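Local coordinates for alpha-1,2-Mannosidase (Trichoderma reesei, PDB 1HCU), which probably trims alpha-1,2-linked mannose residues from high-mannose N-glycans as a calcium-dependent family 47 glycoside hydrolase of the protein glycosylation pathway, at residues A[109-114]-A[487-492]; A[54-59]-A[103-108]; A[348-353]-A[435-440]; A[41-46]-A[443-448]; A[9-14]-A[465-470]. All blocks are in the same frame, centred on the assembly; numbering follows the deposited sequence.

Contact 1. Residues A[109-114]-A[487-492]; sequences LLSAYD and AHPFSI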
# COMPACT_ATOMS: atom_id res chain seq x y z
N LEU A 109 -13.21 -4.21 4.50
CA LEU A 109 -14.32 -4.95 5.11
C LEU A 109 -13.80 -6.19 5.83
O LEU A 109 -14.24 -6.50 6.93
CB LEU A 109 -15.34 -5.36 4.04
CG LEU A 109 -16.14 -4.25 3.34
CD1 LEU A 109 -16.78 -4.77 2.04
CD2 LEU A 109 -17.21 -3.72 4.30
N LEU A 110 -12.86 -6.89 5.21
CA LEU A 110 -12.30 -8.09 5.80
C LEU A 110 -11.41 -7.82 7.02
O LEU A 110 -11.46 -8.58 7.99
CB LEU A 110 -11.51 -8.88 4.74
CG LEU A 110 -12.18 -10.06 4.03
CD1 LEU A 110 -13.58 -9.72 3.56
CD2 LEU A 110 -11.32 -10.48 2.86
N SER A 111 -10.62 -6.76 6.98
CA SER A 111 -9.76 -6.46 8.13
C SER A 111 -10.64 -6.05 9.31
O SER A 111 -10.41 -6.47 10.45
CB SER A 111 -8.75 -5.35 7.79
OG SER A 111 -9.40 -4.14 7.45
N ALA A 112 -11.65 -5.23 9.04
CA ALA A 112 -12.57 -4.80 10.09
C ALA A 112 -13.27 -6.03 10.66
O ALA A 112 -13.44 -6.16 11.87
CB ALA A 112 -13.59 -3.83 9.53
N TYR A 113 -13.66 -6.95 9.79
CA TYR A 113 -14.34 -8.15 10.24
C TYR A 113 -13.42 -8.97 11.16
O TYR A 113 -13.83 -9.37 12.25
CB TYR A 113 -14.77 -8.98 9.04
CG TYR A 113 -15.55 -10.22 9.39
CD1 TYR A 113 -16.88 -10.15 9.82
CD2 TYR A 113 -14.95 -11.47 9.30
CE1 TYR A 113 -17.58 -11.31 10.15
CE2 TYR A 113 -15.63 -12.62 9.62
CZ TYR A 113 -16.94 -12.54 10.04
OH TYR A 113 -17.57 -13.72 10.38
N ASP A 114 -12.18 -9.20 10.73
CA ASP A 114 -11.24 -9.96 11.53
C ASP A 114 -10.92 -9.29 12.87
O ASP A 114 -10.78 -9.97 13.89
CB ASP A 114 -9.93 -10.22 10.76
CG ASP A 114 -10.05 -11.37 9.76
OD1 ASP A 114 -10.91 -12.26 9.97
OD2 ASP A 114 -9.28 -11.40 8.78
N ALA A 487 -2.89 -1.35 3.99
CA ALA A 487 -2.77 -1.36 5.44
C ALA A 487 -3.96 -1.98 6.16
O ALA A 487 -4.28 -1.58 7.28
CB ALA A 487 -2.54 0.06 5.94
N HIS A 488 -4.62 -2.95 5.54
CA HIS A 488 -5.74 -3.63 6.18
C HIS A 488 -5.26 -5.00 6.66
O HIS A 488 -5.02 -5.89 5.85
CB HIS A 488 -6.92 -3.79 5.22
CG HIS A 488 -7.47 -2.48 4.74
ND1 HIS A 488 -7.81 -1.46 5.60
CD2 HIS A 488 -7.72 -2.02 3.49
CE1 HIS A 488 -8.23 -0.42 4.90
NE2 HIS A 488 -8.19 -0.74 3.62
N PRO A 489 -5.11 -5.18 7.98
CA PRO A 489 -4.64 -6.43 8.58
C PRO A 489 -5.65 -7.58 8.61
O PRO A 489 -6.76 -7.41 9.12
CB PRO A 489 -4.25 -5.99 9.98
CG PRO A 489 -5.30 -4.97 10.29
CD PRO A 489 -5.33 -4.15 9.01
N PHE A 490 -5.27 -8.73 8.08
CA PHE A 490 -6.13 -9.92 8.07
C PHE A 490 -5.55 -10.97 9.01
O PHE A 490 -4.33 -11.04 9.16
CB PHE A 490 -6.18 -10.53 6.67
CG PHE A 490 -6.68 -9.61 5.61
CD1 PHE A 490 -6.27 -9.77 4.29
CD2 PHE A 490 -7.56 -8.58 5.92
CE1 PHE A 490 -6.73 -8.91 3.29
CE2 PHE A 490 -8.03 -7.73 4.94
CZ PHE A 490 -7.62 -7.88 3.62
N SER A 491 -6.39 -11.77 9.65
CA SER A 491 -5.87 -12.83 10.51
C SER A 491 -5.31 -13.88 9.56
O SER A 491 -5.85 -14.06 8.47
CB SER A 491 -6.97 -13.49 11.35
OG SER A 491 -7.49 -12.60 12.32
N ILE A 492 -4.24 -14.56 9.95
CA ILE A 492 -3.65 -15.60 9.10
C ILE A 492 -4.49 -16.87 9.21
O ILE A 492 -5.15 -17.10 10.21
CB ILE A 492 -2.19 -15.90 9.51
CG1 ILE A 492 -2.15 -16.62 10.86
CG2 ILE A 492 -1.40 -14.59 9.58
CD1 ILE A 492 -0.78 -17.10 11.26
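The outgoing strand of the C-terminal beta-hairpin, 489-491, runs over helix 98-117, with Phe490 and Ser491 set against Ser111 and Asp114. The short axes approach to 6.9 Å and make an angle of 54°. One direct hydrogen bond joins the two elements: Ser491 N donates to Asp114 OD2 at 3.0 Å, nearly straight at 164° but reaching the oxygen from above the carboxylate plane. The other carboxylate oxygen, OD1, forms a salt bridge with Arg187, so Asp114 links the hairpin to helix 182-192 as well.

Family 47 enzymes fold as an (alpha/alpha)7 barrel into which a C-terminal hairpin inserts. Here strand 489-491 pairs with 481-483, and the turn between them carries Thr485, which binds calcium in a crystal structure of this enzyme. The Phe490 ring meets the helix at its rim. Ser111 CA lies in the ring plane at the edge and Ser111 N is 3.4 Å from Phe490 CE2, while Leu110 CB approaches the same CE2 obliquely at 3.7 Å. With CG beside the backbone N (chi1 -59°), the ring is carried toward the helix, and His488 O sits over one of its faces.

Ser111 CB is 3.2 Å from Pro489 O, close against the strand backbone. Its OG packs on His488 CB at 3.4 Å and is hydrogen-bonded to Asp63, whose OD1 also pairs with His488 ND1. Because NE2 bonds to Asp60 in turn, the two carboxylates hold the imidazole at both nitrogens and would probably favour its doubly protonated form.

Contact 2. Residues A[54-59]-A[103-108]; sequences WGSSAI and IRYLGG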
# COMPACT_ATOMS: atom_id res chain seq x y z
N TRP A 54 -18.91 4.24 -3.52
CA TRP A 54 -19.32 3.31 -2.48
C TRP A 54 -18.93 3.79 -1.07
O TRP A 54 -19.25 3.13 -0.09
CB TRP A 54 -18.72 1.91 -2.75
CG TRP A 54 -19.40 1.17 -3.88
CD1 TRP A 54 -20.75 1.05 -4.10
CD2 TRP A 54 -18.76 0.43 -4.94
NE1 TRP A 54 -20.99 0.29 -5.22
CE2 TRP A 54 -19.79 -0.11 -5.75
CE3 TRP A 54 -17.42 0.18 -5.27
CZ2 TRP A 54 -19.52 -0.89 -6.88
CZ3 TRP A 54 -17.15 -0.60 -6.40
CH2 TRP A 54 -18.20 -1.12 -7.19
N GLY A 55 -18.26 4.93 -0.98
CA GLY A 55 -17.87 5.44 0.33
C GLY A 55 -16.46 5.02 0.72
O GLY A 55 -16.21 4.58 1.84
N SER A 56 -15.54 5.18 -0.22
CA SER A 56 -14.14 4.83 -0.06
C SER A 56 -13.52 5.20 1.30
O SER A 56 -13.10 4.32 2.05
CB SER A 56 -13.34 5.48 -1.20
OG SER A 56 -12.02 4.99 -1.25
N SER A 57 -13.47 6.49 1.62
CA SER A 57 -12.88 6.94 2.88
C SER A 57 -13.49 6.29 4.13
O SER A 57 -12.78 6.03 5.10
CB SER A 57 -12.96 8.46 3.01
OG SER A 57 -12.12 9.10 2.06
N ALA A 58 -14.79 6.03 4.12
CA ALA A 58 -15.43 5.42 5.29
C ALA A 58 -14.97 3.98 5.51
O ALA A 58 -14.69 3.58 6.64
CB ALA A 58 -16.96 5.47 5.15
N ILE A 59 -14.87 3.20 4.43
CA ILE A 59 -14.45 1.80 4.54
C ILE A 59 -12.95 1.67 4.81
O ILE A 59 -12.53 0.87 5.64
CB ILE A 59 -14.80 1.04 3.24
CG1 ILE A 59 -16.29 1.18 2.93
CG2 ILE A 59 -14.43 -0.44 3.39
CD1 ILE A 59 -17.21 0.68 4.04
N ILE A 103 -8.28 -3.91 -2.92
CA ILE A 103 -7.44 -3.52 -1.79
C ILE A 103 -8.11 -2.60 -0.78
O ILE A 103 -7.83 -2.68 0.42
CB ILE A 103 -6.10 -2.88 -2.29
CG1 ILE A 103 -6.37 -1.51 -2.93
CG2 ILE A 103 -5.42 -3.81 -3.29
CD1 ILE A 103 -5.11 -0.76 -3.35
N ARG A 104 -9.01 -1.73 -1.25
CA ARG A 104 -9.71 -0.81 -0.36
C ARG A 104 -10.98 -1.39 0.27
O ARG A 104 -11.06 -1.58 1.48
CB ARG A 104 -10.09 0.48 -1.09
CG ARG A 104 -8.93 1.41 -1.45
CD ARG A 104 -9.48 2.74 -1.93
NE ARG A 104 -8.42 3.68 -2.27
CZ ARG A 104 -7.49 3.46 -3.18
NH1 ARG A 104 -7.49 2.32 -3.86
NH2 ARG A 104 -6.55 4.37 -3.43
N TYR A 105 -11.97 -1.67 -0.56
CA TYR A 105 -13.24 -2.17 -0.08
C TYR A 105 -13.20 -3.59 0.50
O TYR A 105 -13.48 -3.79 1.68
CB TYR A 105 -14.28 -2.07 -1.20
CG TYR A 105 -14.61 -0.63 -1.55
CD1 TYR A 105 -14.25 -0.08 -2.78
CD2 TYR A 105 -15.32 0.17 -0.65
CE1 TYR A 105 -14.60 1.24 -3.11
CE2 TYR A 105 -15.67 1.48 -0.97
CZ TYR A 105 -15.32 2.01 -2.20
OH TYR A 105 -15.73 3.29 -2.53
N LEU A 106 -12.83 -4.55 -0.33
CA LEU A 106 -12.74 -5.92 0.12
C LEU A 106 -11.76 -6.00 1.30
O LEU A 106 -12.06 -6.59 2.34
CB LEU A 106 -12.30 -6.80 -1.05
CG LEU A 106 -12.48 -8.30 -0.87
CD1 LEU A 106 -13.94 -8.55 -0.49
CD2 LEU A 106 -12.10 -9.04 -2.15
N GLY A 107 -10.59 -5.39 1.14
CA GLY A 107 -9.60 -5.41 2.22
C GLY A 107 -10.11 -4.74 3.48
O GLY A 107 -9.99 -5.28 4.58
N GLY A 108 -10.70 -3.55 3.32
CA GLY A 108 -11.22 -2.82 4.46
C GLY A 108 -12.31 -3.55 5.23
O GLY A 108 -12.32 -3.53 6.46
O HOH W 1 -11.03 -1.03 7.38
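Helix 56-67 begins beside helix 98-117, with Gly55 at its N-cap, and the backbones come closest at Ile59 and Gly108, where the CA atoms are 5.6 Å apart. A side chain on Gly108 would collide with Ile59 CG2. One water donates to both Ile59 O and Gly108 O, joining the helices through their carbonyls. A wider pi-type turn occupies 103-106, and from it Tyr105 reaches across to the other segment.

The edge of the Trp54 indole points at the face of the Tyr105 ring in a T-shaped stack, centroids 5.6 Å apart and planes at 86°. Trp54 CB lies 3.4 Å from Tyr105 CZ, whereas Ile59 CG1 meets the phenol at its edge, 3.8 Å from CD2. The hydroxyl is hydrogen-bonded to Arg51 O. With an alanine in place of Tyr105, the Arg51 carbonyl would probably lose its partner and a gap would open between Trp54 and Ile59.

Arg104 extends from CG to NE, and its CD passes 3.5 Å from Ser56 OG. Its NH1 forms a salt bridge with Glu100, a predicted proton donor, while Ser451 OG accepts from NE. Held through NE and NH1, the guanidinium is consistent with a second-shell group that orients Glu100.

Contact 3. Residues A[348-353]-A[435-440]; sequences SGIGPE and NDVTQA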
# COMPACT_ATOMS: atom_id res chain seq x y z
N SER A 348 10.46 21.27 2.74
CA SER A 348 9.29 20.99 3.58
C SER A 348 9.52 19.81 4.53
O SER A 348 8.76 19.61 5.49
CB SER A 348 8.07 20.69 2.71
OG SER A 348 8.25 19.49 1.99
N GLY A 349 10.57 19.03 4.29
CA GLY A 349 10.82 17.87 5.13
C GLY A 349 9.93 16.71 4.69
O GLY A 349 9.83 15.71 5.40
N ILE A 350 9.30 16.84 3.53
CA ILE A 350 8.43 15.80 2.98
C ILE A 350 9.04 15.25 1.69
O ILE A 350 9.56 16.02 0.87
CB ILE A 350 7.00 16.37 2.68
CG1 ILE A 350 6.36 16.86 3.98
CG2 ILE A 350 6.13 15.30 2.02
CD1 ILE A 350 5.06 17.62 3.81
N GLY A 351 8.98 13.94 1.50
CA GLY A 351 9.56 13.32 0.31
C GLY A 351 8.82 13.58 -0.99
O GLY A 351 7.59 13.72 -1.00
N PRO A 352 9.53 13.65 -2.13
CA PRO A 352 8.94 13.90 -3.45
C PRO A 352 8.24 12.67 -4.01
O PRO A 352 8.50 11.55 -3.58
CB PRO A 352 10.14 14.31 -4.29
CG PRO A 352 11.24 13.47 -3.71
CD PRO A 352 11.00 13.57 -2.22
N GLU A 353 7.35 12.89 -4.97
CA GLU A 353 6.59 11.82 -5.61
C GLU A 353 7.52 11.01 -6.51
O GLU A 353 7.44 9.78 -6.59
CB GLU A 353 5.48 12.42 -6.45
CG GLU A 353 4.13 11.81 -6.20
CD GLU A 353 3.97 10.51 -6.91
OE1 GLU A 353 4.52 10.41 -8.02
OE2 GLU A 353 3.30 9.61 -6.38
N ASN A 435 1.29 20.72 -3.62
CA ASN A 435 1.94 20.89 -4.91
C ASN A 435 3.45 20.77 -5.01
O ASN A 435 3.96 20.03 -5.85
CB ASN A 435 1.52 22.24 -5.52
CG ASN A 435 0.02 22.36 -5.71
OD1 ASN A 435 -0.63 21.45 -6.23
ND2 ASN A 435 -0.53 23.49 -5.30
N ASP A 436 4.19 21.50 -4.18
CA ASP A 436 5.64 21.47 -4.27
C ASP A 436 6.32 21.15 -2.95
O ASP A 436 6.39 21.98 -2.04
CB ASP A 436 6.15 22.80 -4.78
CG ASP A 436 7.55 22.72 -5.34
OD1 ASP A 436 8.34 21.85 -4.88
OD2 ASP A 436 7.86 23.53 -6.23
N VAL A 437 6.87 19.95 -2.88
CA VAL A 437 7.56 19.46 -1.71
C VAL A 437 8.89 20.17 -1.47
O VAL A 437 9.35 20.29 -0.33
CB VAL A 437 7.75 17.94 -1.85
CG1 VAL A 437 9.22 17.58 -1.92
CG2 VAL A 437 7.02 17.24 -0.73
N THR A 438 9.51 20.64 -2.55
CA THR A 438 10.78 21.34 -2.44
C THR A 438 10.55 22.75 -1.92
O THR A 438 11.49 23.53 -1.76
CB THR A 438 11.50 21.41 -3.81
OG1 THR A 438 10.81 22.32 -4.67
CG2 THR A 438 11.54 20.03 -4.46
N GLN A 439 9.29 23.09 -1.65
CA GLN A 439 8.94 24.41 -1.12
C GLN A 439 8.65 24.27 0.37
O GLN A 439 7.93 23.37 0.80
CB GLN A 439 7.70 24.94 -1.84
CG GLN A 439 7.79 26.37 -2.28
CD GLN A 439 6.71 26.72 -3.28
OE1 GLN A 439 6.65 26.14 -4.36
NE2 GLN A 439 5.84 27.66 -2.92
N ALA A 440 9.23 25.17 1.16
CA ALA A 440 9.07 25.15 2.61
C ALA A 440 7.63 24.96 3.10
O ALA A 440 7.37 24.11 3.95
CB ALA A 440 9.66 26.41 3.21
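The Val437 carbonyl is the flat group at the centre of this contact, and Ser348 OG meets it in the carbonyl plane, on a lone pair of the oxygen. The distance from Ser348 OG to Val437 O is 2.7 Å and the angle at the oxygen is 128°. A second, weak bond reaches the same atom from Ser348 N. Another flat group, the Asp436 carboxylate, accepts from Thr438 N on the anti side of OD1, which makes an Asx turn at the head of the type I turn 436-439; Thr438 OG1 is a further donor to OD1, on the syn side and from the same face.

Ser348 OG stands between its backbone N and carbonyl carbon (chi1 66°), from where it donates to Val437 while accepting from Ile350 N at 3.2 Å, completing an ST turn. A valine in place of Ser348 would probably cost Val437 O its short hydroxyl bond, leaving the weak one from the backbone N across this contact, and set the turn at Ile350 N loose.

Val437 plugs its two methyls into the bend of 350-352. Val437 CG1 and CG2 both lie 3.2 Å from Ile350 O; CG2 also packs on Ile350 CG2 at 3.5 Å, and CG1 faces Pro352 CB at 4.1 Å.

Next in the chain is Glu353, a predicted proton donor, whose OE2 is salt-bridged to Arg391. Beyond the two loops, Ile350 rests on Ala420 and Ala424 of helix 408-425, and Pro352 touches Val383 of strand 382-383.

Contact 4. Residues A[41-46]-A[443-448]; sequences HPVSNS and GGASDD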
# COMPACT_ATOMS: atom_id res chain seq x y z
N HIS A 41 -12.66 16.98 -0.14
CA HIS A 41 -11.77 18.01 -0.65
C HIS A 41 -11.83 19.05 0.46
O HIS A 41 -12.73 19.89 0.49
CB HIS A 41 -12.28 18.56 -1.98
CG HIS A 41 -12.26 17.55 -3.09
ND1 HIS A 41 -12.69 17.84 -4.36
CD2 HIS A 41 -11.86 16.26 -3.11
CE1 HIS A 41 -12.56 16.77 -5.13
NE2 HIS A 41 -12.06 15.80 -4.39
N PRO A 42 -10.88 18.97 1.40
CA PRO A 42 -10.72 19.83 2.58
C PRO A 42 -10.77 21.35 2.42
O PRO A 42 -11.17 22.05 3.35
CB PRO A 42 -9.39 19.34 3.18
CG PRO A 42 -8.64 18.89 1.98
CD PRO A 42 -9.68 18.15 1.19
N VAL A 43 -10.38 21.87 1.26
CA VAL A 43 -10.40 23.31 1.07
C VAL A 43 -11.76 23.78 0.57
O VAL A 43 -12.45 24.58 1.22
CB VAL A 43 -9.34 23.78 0.07
CG1 VAL A 43 -9.30 25.31 0.04
CG2 VAL A 43 -7.98 23.22 0.46
N SER A 44 -12.16 23.28 -0.60
CA SER A 44 -13.44 23.65 -1.18
C SER A 44 -14.58 23.02 -0.36
O SER A 44 -15.74 23.42 -0.49
CB SER A 44 -13.51 23.16 -2.62
OG SER A 44 -13.30 21.76 -2.68
N ASN A 45 -14.24 22.05 0.48
CA ASN A 45 -15.21 21.33 1.29
C ASN A 45 -16.20 20.56 0.41
O ASN A 45 -17.35 20.36 0.77
CB ASN A 45 -15.96 22.28 2.23
CG ASN A 45 -15.21 22.52 3.55
OD1 ASN A 45 -15.43 23.52 4.22
ND2 ASN A 45 -14.34 21.58 3.92
N SER A 46 -15.74 20.15 -0.77
CA SER A 46 -16.57 19.38 -1.69
C SER A 46 -16.12 17.92 -1.63
O SER A 46 -15.39 17.53 -0.72
CB SER A 46 -16.46 19.91 -3.12
OG SER A 46 -15.15 19.75 -3.64
N GLY A 443 4.05 24.46 -1.07
CA GLY A 443 3.68 24.93 -2.39
C GLY A 443 2.20 25.12 -2.68
O GLY A 443 1.83 25.44 -3.80
N GLY A 444 1.36 24.93 -1.67
CA GLY A 444 -0.07 25.09 -1.88
C GLY A 444 -0.76 23.74 -1.97
O GLY A 444 -0.23 22.80 -2.57
N ALA A 445 -1.93 23.66 -1.35
CA ALA A 445 -2.75 22.44 -1.32
C ALA A 445 -3.47 22.25 -2.64
O ALA A 445 -3.90 23.22 -3.26
CB ALA A 445 -3.77 22.54 -0.20
N SER A 446 -3.61 21.00 -3.08
CA SER A 446 -4.31 20.72 -4.34
C SER A 446 -5.77 20.34 -4.07
O SER A 446 -6.48 19.89 -4.96
CB SER A 446 -3.60 19.61 -5.13
OG SER A 446 -3.32 18.47 -4.34
N ASP A 447 -6.19 20.54 -2.82
CA ASP A 447 -7.56 20.27 -2.39
C ASP A 447 -8.05 18.84 -2.59
O ASP A 447 -8.97 18.58 -3.37
CB ASP A 447 -8.50 21.26 -3.09
CG ASP A 447 -9.90 21.27 -2.50
OD1 ASP A 447 -10.03 21.12 -1.26
OD2 ASP A 447 -10.86 21.45 -3.27
N ASP A 448 -7.44 17.90 -1.87
CA ASP A 448 -7.83 16.50 -1.97
C ASP A 448 -7.28 15.69 -0.80
O ASP A 448 -6.16 15.90 -0.35
CB ASP A 448 -7.34 15.90 -3.29
CG ASP A 448 -7.64 14.42 -3.40
OD1 ASP A 448 -8.83 14.02 -3.33
OD2 ASP A 448 -6.68 13.63 -3.56
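The imidazole of His41 lies with one face on the backbone oxygen of Asp447, which stands 3.4 Å above the ring plane and toward its rim. The Asp447 side chain passes the ring at about a right angle, its carboxylate turned 72° from the imidazole, and its OD2 is 3.5 Å from His41 CB.

That carboxylate plugs the loop between strands 39-41 and 46-48. The backbone of 42-44 has helix-like angles, which directs successive N-H groups at the same oxygen. Val43 N donates to Asp447 OD1 at 2.7 Å, nearly along the C-O axis, and Ser44 N donates to OD1 at 3.1 Å from above the carboxylate plane, both on the same face. Ser44 OG donates a hydrogen bond to Asp447 OD2 on the syn lone pair, at a short 2.5 Å. This bond follows from Ser44 chi1 of 57°, which folds the hydroxyl back over its own backbone; there it also accepts from Ser46 OG at 2.9 Å. Asp447 reaches the loop because its CG stands anti to the backbone N (chi1 -168°), on a residue with left-handed backbone angles.

Apolar contact is slight: Val43 CG2 faces Ala445 CB at 4.3 Å, and Pro42 CD packs on the backbone near Asp448 N. His41 NE2 is hydrogen-bonded to Asp48. Three firm donors around one carboxylate would be expected to keep Asp447 ionised, and with Asp48 at NE2 and Asp447 nearby, a protonated His41 would probably be stabilised.

Contact 5. Residues A[9-14]-A[465-470]; sequences GSPNPT and FAEESD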
# COMPACT_ATOMS: atom_id res chain seq x y z
N GLY A 9 13.13 1.39 22.54
CA GLY A 9 11.88 2.09 22.36
C GLY A 9 10.74 1.59 23.23
O GLY A 9 10.85 0.57 23.90
N SER A 10 9.65 2.33 23.20
CA SER A 10 8.45 2.00 23.96
C SER A 10 7.32 2.89 23.46
O SER A 10 7.56 3.94 22.86
CB SER A 10 8.69 2.22 25.45
OG SER A 10 9.18 3.52 25.71
N PRO A 11 6.07 2.50 23.70
CA PRO A 11 4.98 3.36 23.23
C PRO A 11 5.12 4.79 23.74
O PRO A 11 5.55 5.01 24.87
CB PRO A 11 3.73 2.66 23.76
CG PRO A 11 4.22 1.96 24.99
CD PRO A 11 5.54 1.40 24.53
N ASN A 12 4.77 5.74 22.89
CA ASN A 12 4.82 7.15 23.25
C ASN A 12 3.39 7.66 23.23
O ASN A 12 2.85 7.97 22.17
CB ASN A 12 5.67 7.95 22.27
CG ASN A 12 6.00 9.35 22.78
OD1 ASN A 12 5.11 10.12 23.13
ND2 ASN A 12 7.29 9.67 22.83
N PRO A 13 2.76 7.75 24.40
CA PRO A 13 1.38 8.23 24.51
C PRO A 13 1.15 9.60 23.88
O PRO A 13 0.17 9.80 23.17
CB PRO A 13 1.12 8.21 26.01
CG PRO A 13 2.49 8.46 26.59
CD PRO A 13 3.36 7.56 25.73
N THR A 14 2.06 10.53 24.14
CA THR A 14 1.91 11.88 23.59
C THR A 14 1.89 11.88 22.07
O THR A 14 1.05 12.52 21.44
CB THR A 14 3.04 12.80 24.10
OG1 THR A 14 2.90 12.98 25.52
CG2 THR A 14 2.97 14.16 23.41
N PHE A 465 3.81 4.44 17.55
CA PHE A 465 3.84 5.10 18.86
C PHE A 465 2.89 4.41 19.86
O PHE A 465 2.98 4.60 21.07
CB PHE A 465 3.45 6.58 18.74
CG PHE A 465 4.29 7.38 17.75
CD1 PHE A 465 5.67 7.48 17.91
CD2 PHE A 465 3.69 8.04 16.67
CE1 PHE A 465 6.44 8.22 17.02
CE2 PHE A 465 4.45 8.78 15.77
CZ PHE A 465 5.83 8.88 15.94
N ALA A 466 1.97 3.60 19.33
CA ALA A 466 0.96 2.90 20.12
C ALA A 466 1.44 1.74 20.99
O ALA A 466 2.60 1.32 20.93
CB ALA A 466 -0.16 2.39 19.20
N GLU A 467 0.52 1.24 21.80
CA GLU A 467 0.77 0.13 22.72
C GLU A 467 0.76 -1.19 21.95
O GLU A 467 0.21 -1.27 20.85
CB GLU A 467 -0.31 0.09 23.80
CG GLU A 467 -0.51 1.39 24.58
CD GLU A 467 0.59 1.65 25.60
OE1 GLU A 467 0.86 0.76 26.44
OE2 GLU A 467 1.19 2.75 25.57
N GLU A 468 1.35 -2.22 22.54
CA GLU A 468 1.40 -3.53 21.91
C GLU A 468 0.01 -4.14 21.66
O GLU A 468 -0.94 -3.85 22.38
CB GLU A 468 2.21 -4.50 22.76
CG GLU A 468 3.71 -4.39 22.59
CD GLU A 468 4.13 -4.58 21.13
OE1 GLU A 468 3.60 -5.49 20.46
OE2 GLU A 468 5.00 -3.80 20.68
N SER A 469 -0.08 -4.99 20.64
CA SER A 469 -1.31 -5.70 20.30
C SER A 469 -0.95 -6.75 19.26
O SER A 469 0.20 -6.83 18.83
CB SER A 469 -2.37 -4.75 19.73
OG SER A 469 -2.19 -4.52 18.34
N ASP A 470 -1.92 -7.56 18.86
CA ASP A 470 -1.66 -8.60 17.87
C ASP A 470 -1.46 -8.04 16.47
O ASP A 470 -0.88 -8.69 15.61
CB ASP A 470 -2.82 -9.60 17.85
CG ASP A 470 -2.85 -10.49 19.07
OD1 ASP A 470 -3.16 -9.99 20.18
OD2 ASP A 470 -2.54 -11.69 18.93
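Asn12, the N-cap of helix 13-33, and Pro11 before it lie against the chain that leaves helix 451-465, so the start of the first helix is tied to the end of the last one in a contact at the protein surface.

Hydrogen bonding across the contact is purely backbone. Asn12 N donates to Phe465 O at 2.8 Å, in the carbonyl plane and on a lone pair, with an angle of 139° at the oxygen. The Asn12 side chain turns to its own helix instead: with CG anti to the backbone N (chi1 -167°), OD1 accepts from Arg15 N and caps the first turn.

Apolar packing is limited to the Phe465 ring, which approaches Asn12 CB loosely and obliquely and continues onto Ala16 and Val19 of helix 13-33.

Close contacts of carbon with oxygen supply the rest. Phe465 CB lies 3.7 Å from Asn12 O, and Pro11 CA is 3.2 Å from Phe465 O. The bend of Glu467 at chi2 (-75°) brings its carboxylate to the proline ring, the two side chains crossing at about a right angle. There Glu467 OE2 sits 3.1 Å from Pro11 CB and 3.2 Å from Pro11 CG, while Ala466 O approaches the same CB at 3.3 Å.

From the N terminus, contact 5 opens first at 9-14 and contact 4 next at 41-46. Contact 2 closes a short loop between helices 56-67 and 98-117, and contact 1 then opens further along the latter helix; the two touch where His488 and Phe490 pack on 103-108. Contact 3 joins the loops 348-353 and 435-440, and directly after it 443-448 closes contact 4, with Asn435 and Gly444 linking the two. Contact 5 closes at 465-470, and contact 1 last, at the C-terminal hairpin. Contacts 2 and 3 are thus nested in contact 4, itself inside contact 5, whereas contact 1 encloses contact 3 and crosses both 4 and 5.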